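Phosphatidylinositol-specific phospholipase C1 (Streptomyces antibioticus, PDB 3H4X) belongs to the calcium-dependent phosphoinositide-specific phospholipase C family and is built round a curled mixed sheet ringed by helices, in the manner of a TIM barrel. Local coordinates at residues G297-E302 and D323-P328. Sequence-based numbering, arbitrary orientation.
Sequences GTHPTE and DWYPLP. With EOH (ethanol), chain R.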
ATOM      1  N   GLY A 297      14.819  -6.141 -12.619  1.00 13.16           N
ATOM      2  CA  GLY A 297      13.712  -5.971 -11.685  1.00 13.28           C
ATOM      3  C   GLY A 297      13.767  -6.923 -10.504  1.00 13.61           C
ATOM      4  O   GLY A 297      13.067  -6.728  -9.509  1.00 13.53           O
ATOM      5  N   THR A 298      14.603  -7.954 -10.605  1.00 14.22           N
ATOM      6  CA  THR A 298      14.688  -8.974  -9.567  1.00 15.03           C
ATOM      7  C   THR A 298      16.104  -9.112  -9.027  1.00 15.47           C
ATOM      8  O   THR A 298      16.323  -9.055  -7.817  1.00 15.36           O
ATOM      9  CB  THR A 298      14.207 -10.339 -10.095  1.00 15.08           C
ATOM     10  OG1 THR A 298      12.889 -10.203 -10.637  1.00 15.92           O
ATOM     11  CG2 THR A 298      14.198 -11.379  -8.980  1.00 15.42           C
ATOM     12  N   HIS A 299      17.063  -9.282  -9.936  1.00 16.10           N
ATOM     13  CA  HIS A 299      18.450  -9.558  -9.567  1.00 17.00           C
ATOM     14  C   HIS A 299      19.443  -8.504 -10.056  1.00 16.96           C
ATOM     15  O   HIS A 299      20.431  -8.849 -10.703  1.00 17.22           O
ATOM     16  CB  HIS A 299      18.897 -10.912 -10.135  1.00 17.56           C
ATOM     17  CG  HIS A 299      18.155 -12.089  -9.581  1.00 19.09           C
ATOM     18  ND1 HIS A 299      18.513 -12.707  -8.402  1.00 20.44           N
ATOM     19  CD2 HIS A 299      17.092 -12.777 -10.059  1.00 20.14           C
ATOM     20  CE1 HIS A 299      17.693 -13.716  -8.171  1.00 20.61           C
ATOM     21  NE2 HIS A 299      16.822 -13.781  -9.161  1.00 20.58           N
ATOM     22  N   PRO A 300      19.203  -7.220  -9.753  1.00 16.88           N
ATOM     23  CA  PRO A 300      20.236  -6.254 -10.105  1.00 17.01           C
ATOM     24  C   PRO A 300      21.373  -6.396  -9.107  1.00 17.18           C
ATOM     25  O   PRO A 300      21.242  -7.142  -8.141  1.00 17.31           O
ATOM     26  CB  PRO A 300      19.533  -4.916  -9.896  1.00 16.88           C
ATOM     27  CG  PRO A 300      18.599  -5.187  -8.764  1.00 16.81           C
ATOM     28  CD  PRO A 300      18.110  -6.603  -8.979  1.00 16.79           C
ATOM     29  N   THR A 301      22.481  -5.697  -9.323  1.00 17.43           N
ATOM     30  CA  THR A 301      23.518  -5.666  -8.303  1.00 17.59           C
ATOM     31  C   THR A 301      23.050  -4.768  -7.164  1.00 17.52           C
ATOM     32  O   THR A 301      22.213  -3.885  -7.364  1.00 17.23           O
ATOM     33  CB  THR A 301      24.865  -5.149  -8.845  1.00 17.70           C
ATOM     34  OG1 THR A 301      24.771  -3.745  -9.109  1.00 17.78           O
ATOM     35  CG2 THR A 301      25.261  -5.890 -10.122  1.00 18.12           C
ATOM     36  N   GLU A 302      23.575  -5.004  -5.967  1.00 17.45           N
ATOM     37  CA  GLU A 302      23.246  -4.181  -4.814  1.00 17.45           C
ATOM     38  C   GLU A 302      23.538  -2.709  -5.098  1.00 16.89           C
ATOM     39  O   GLU A 302      22.748  -1.827  -4.751  1.00 16.94           O
ATOM     40  CB  GLU A 302      24.028  -4.650  -3.586  1.00 17.94           C
ATOM     41  CG  GLU A 302      23.782  -3.824  -2.340  1.00 19.64           C
ATOM     42  CD  GLU A 302      24.565  -4.328  -1.142  1.00 21.75           C
ATOM     43  OE1 GLU A 302      25.661  -4.896  -1.340  1.00 22.92           O
ATOM     44  OE2 GLU A 302      24.085  -4.153  -0.002  1.00 23.06           O
ATOM     45  N   ASP A 323      11.034  -5.927  -7.655  1.00 10.87           N
ATOM     46  CA  ASP A 323      10.957  -7.322  -7.218  1.00 11.83           C
ATOM     47  C   ASP A 323      12.251  -7.790  -6.558  1.00 11.66           C
ATOM     48  O   ASP A 323      12.639  -8.950  -6.710  1.00 12.02           O
ATOM     49  CB  ASP A 323      10.659  -8.243  -8.404  1.00 12.75           C
ATOM     50  CG  ASP A 323       9.284  -8.017  -8.999  1.00 15.11           C
ATOM     51  OD1 ASP A 323       8.476  -7.279  -8.402  1.00 17.52           O
ATOM     52  OD2 ASP A 323       9.007  -8.588 -10.074  1.00 18.32           O
ATOM     53  N   TRP A 324      12.906  -6.906  -5.817  1.00 11.37           N
ATOM     54  CA  TRP A 324      14.261  -7.175  -5.326  1.00 11.50           C
ATOM     55  C   TRP A 324      14.328  -8.040  -4.067  1.00 11.74           C
ATOM     56  O   TRP A 324      15.088  -7.744  -3.143  1.00 11.68           O
ATOM     57  CB  TRP A 324      15.016  -5.863  -5.098  1.00 11.42           C
ATOM     58  CG  TRP A 324      15.164  -5.025  -6.336  1.00 11.07           C
ATOM     59  CD1 TRP A 324      15.264  -5.470  -7.622  1.00 11.39           C
ATOM     60  CD2 TRP A 324      15.249  -3.597  -6.397  1.00 11.30           C
ATOM     61  NE1 TRP A 324      15.399  -4.406  -8.482  1.00 11.45           N
ATOM     62  CE2 TRP A 324      15.394  -3.245  -7.754  1.00 11.44           C
ATOM     63  CE3 TRP A 324      15.212  -2.581  -5.438  1.00 11.91           C
ATOM     64  CZ2 TRP A 324      15.499  -1.919  -8.177  1.00 11.87           C
ATOM     65  CZ3 TRP A 324      15.321  -1.266  -5.860  1.00 12.65           C
ATOM     66  CH2 TRP A 324      15.462  -0.947  -7.216  1.00 12.73           C
ATOM     67  N   TYR A 325      13.553  -9.117  -4.033  1.00 11.99           N
ATOM     68  CA  TYR A 325      13.582 -10.005  -2.875  1.00 12.87           C
ATOM     69  C   TYR A 325      14.965 -10.626  -2.589  1.00 13.21           C
ATOM     70  O   TYR A 325      15.263 -10.947  -1.441  1.00 13.48           O
ATOM     71  CB  TYR A 325      12.481 -11.073  -2.960  1.00 13.15           C
ATOM     72  CG  TYR A 325      12.638 -12.050  -4.103  1.00 14.25           C
ATOM     73  CD1 TYR A 325      13.380 -13.213  -3.949  1.00 15.15           C
ATOM     74  CD2 TYR A 325      12.037 -11.817  -5.333  1.00 15.25           C
ATOM     75  CE1 TYR A 325      13.525 -14.112  -4.989  1.00 16.23           C
ATOM     76  CE2 TYR A 325      12.179 -12.710  -6.379  1.00 16.21           C
ATOM     77  CZ  TYR A 325      12.923 -13.855  -6.199  1.00 16.82           C
ATOM     78  OH  TYR A 325      13.071 -14.750  -7.235  1.00 18.64           O
ATOM     79  N   PRO A 326      15.818 -10.788  -3.621  1.00 13.56           N
ATOM     80  CA  PRO A 326      17.155 -11.322  -3.344  1.00 14.12           C
ATOM     81  C   PRO A 326      18.065 -10.338  -2.612  1.00 14.64           C
ATOM     82  O   PRO A 326      19.177 -10.699  -2.225  1.00 15.37           O
ATOM     83  CB  PRO A 326      17.721 -11.601  -4.744  1.00 14.40           C
ATOM     84  CG  PRO A 326      16.537 -11.727  -5.625  1.00 13.96           C
ATOM     85  CD  PRO A 326      15.545 -10.737  -5.067  1.00 13.38           C
ATOM     86  N   LEU A 327      17.599  -9.107  -2.416  1.00 14.87           N
ATOM     87  CA  LEU A 327      18.436  -8.065  -1.829  1.00 15.06           C
ATOM     88  C   LEU A 327      17.829  -7.438  -0.574  1.00 15.14           C
ATOM     89  O   LEU A 327      17.493  -6.256  -0.570  1.00 14.77           O
ATOM     90  CB  LEU A 327      18.713  -6.969  -2.863  1.00 15.29           C
ATOM     91  CG  LEU A 327      19.367  -7.389  -4.182  1.00 16.01           C
ATOM     92  CD1 LEU A 327      19.332  -6.237  -5.176  1.00 16.53           C
ATOM     93  CD2 LEU A 327      20.793  -7.868  -3.954  1.00 16.91           C
ATOM     94  N   PRO A 328      17.695  -8.224   0.505  1.00 15.41           N
ATOM     95  CA  PRO A 328      17.084  -7.689   1.724  1.00 15.65           C
ATOM     96  C   PRO A 328      17.809  -6.462   2.277  1.00 16.05           C
ATOM     97  O   PRO A 328      17.184  -5.604   2.900  1.00 16.03           O
ATOM     98  CB  PRO A 328      17.162  -8.862   2.712  1.00 15.74           C
ATOM     99  CG  PRO A 328      18.160  -9.812   2.123  1.00 15.50           C
ATOM    100  CD  PRO A 328      18.075  -9.638   0.644  1.00 15.54           C
TER
HETATM  101  C1  EOH R 356      15.820 -14.911  -1.557  1.00 26.40           C
HETATM  102  C2  EOH R 356      16.868 -14.721  -2.647  1.00 26.38           C
HETATM  103  O   EOH R 356      15.490 -13.694  -0.926  1.00 26.28           O
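G297 O accepts a hydrogen bond from D323 N at 2.9 Å. The bond is bent, 134° at the hydrogen. The same oxygen lies 3.2 Å from W324 CD1. The indole N-H turns elsewhere: W324 NE1 is hydrogen-bonded to the carbonyl of D296, one residue before G297.

T298 runs on alongside D323 and Y325. Its CA-H points at D323 O, 3.5 Å from CA to oxygen, a weak C-H...O contact. T298 CG2, anti to the backbone N, meets the Y325 ring obliquely, 3.6 Å from Y325 CE2. T298 O lies 3.3 Å from P326 CD; the contact buries this oxygen, and it has no hydrogen-bonding partner in the model.

The H299 side chain starts out away from 323-328, but its imidazole comes back to P326, meeting it obliquely. H299 CE1 sits 3.4 Å from P326 CG, and the two side chains cross at about a right angle.

The two segments are neighbouring loops of a TIM-barrel-like fold. They follow the adjacent parallel strands 282-286 and 319-322, and each runs into a helix. Segment 323-328 folds through a type I beta turn, W324 to L327, with L327 N hydrogen-bonded to W324 O. W324 is also the centre of an inverse gamma turn. An ethanol, probably from the crystallisation liquor, gives a hydrogen bond to Y325 O.

P300 lies over one face of the W324 indole, with CG 3.3 Å from NE1. The two side chains run roughly perpendicular. P300 CG also packs against L327 CD1, at 3.8 Å. A305 of helix 302-314 touches P300, W324 and L327.

T301 is the N-cap of that helix, its OG1 bonded to E304 N. At E302 the extended side chain carries OE2 to a hydrogen bond with S329 OG, in helix 328-331.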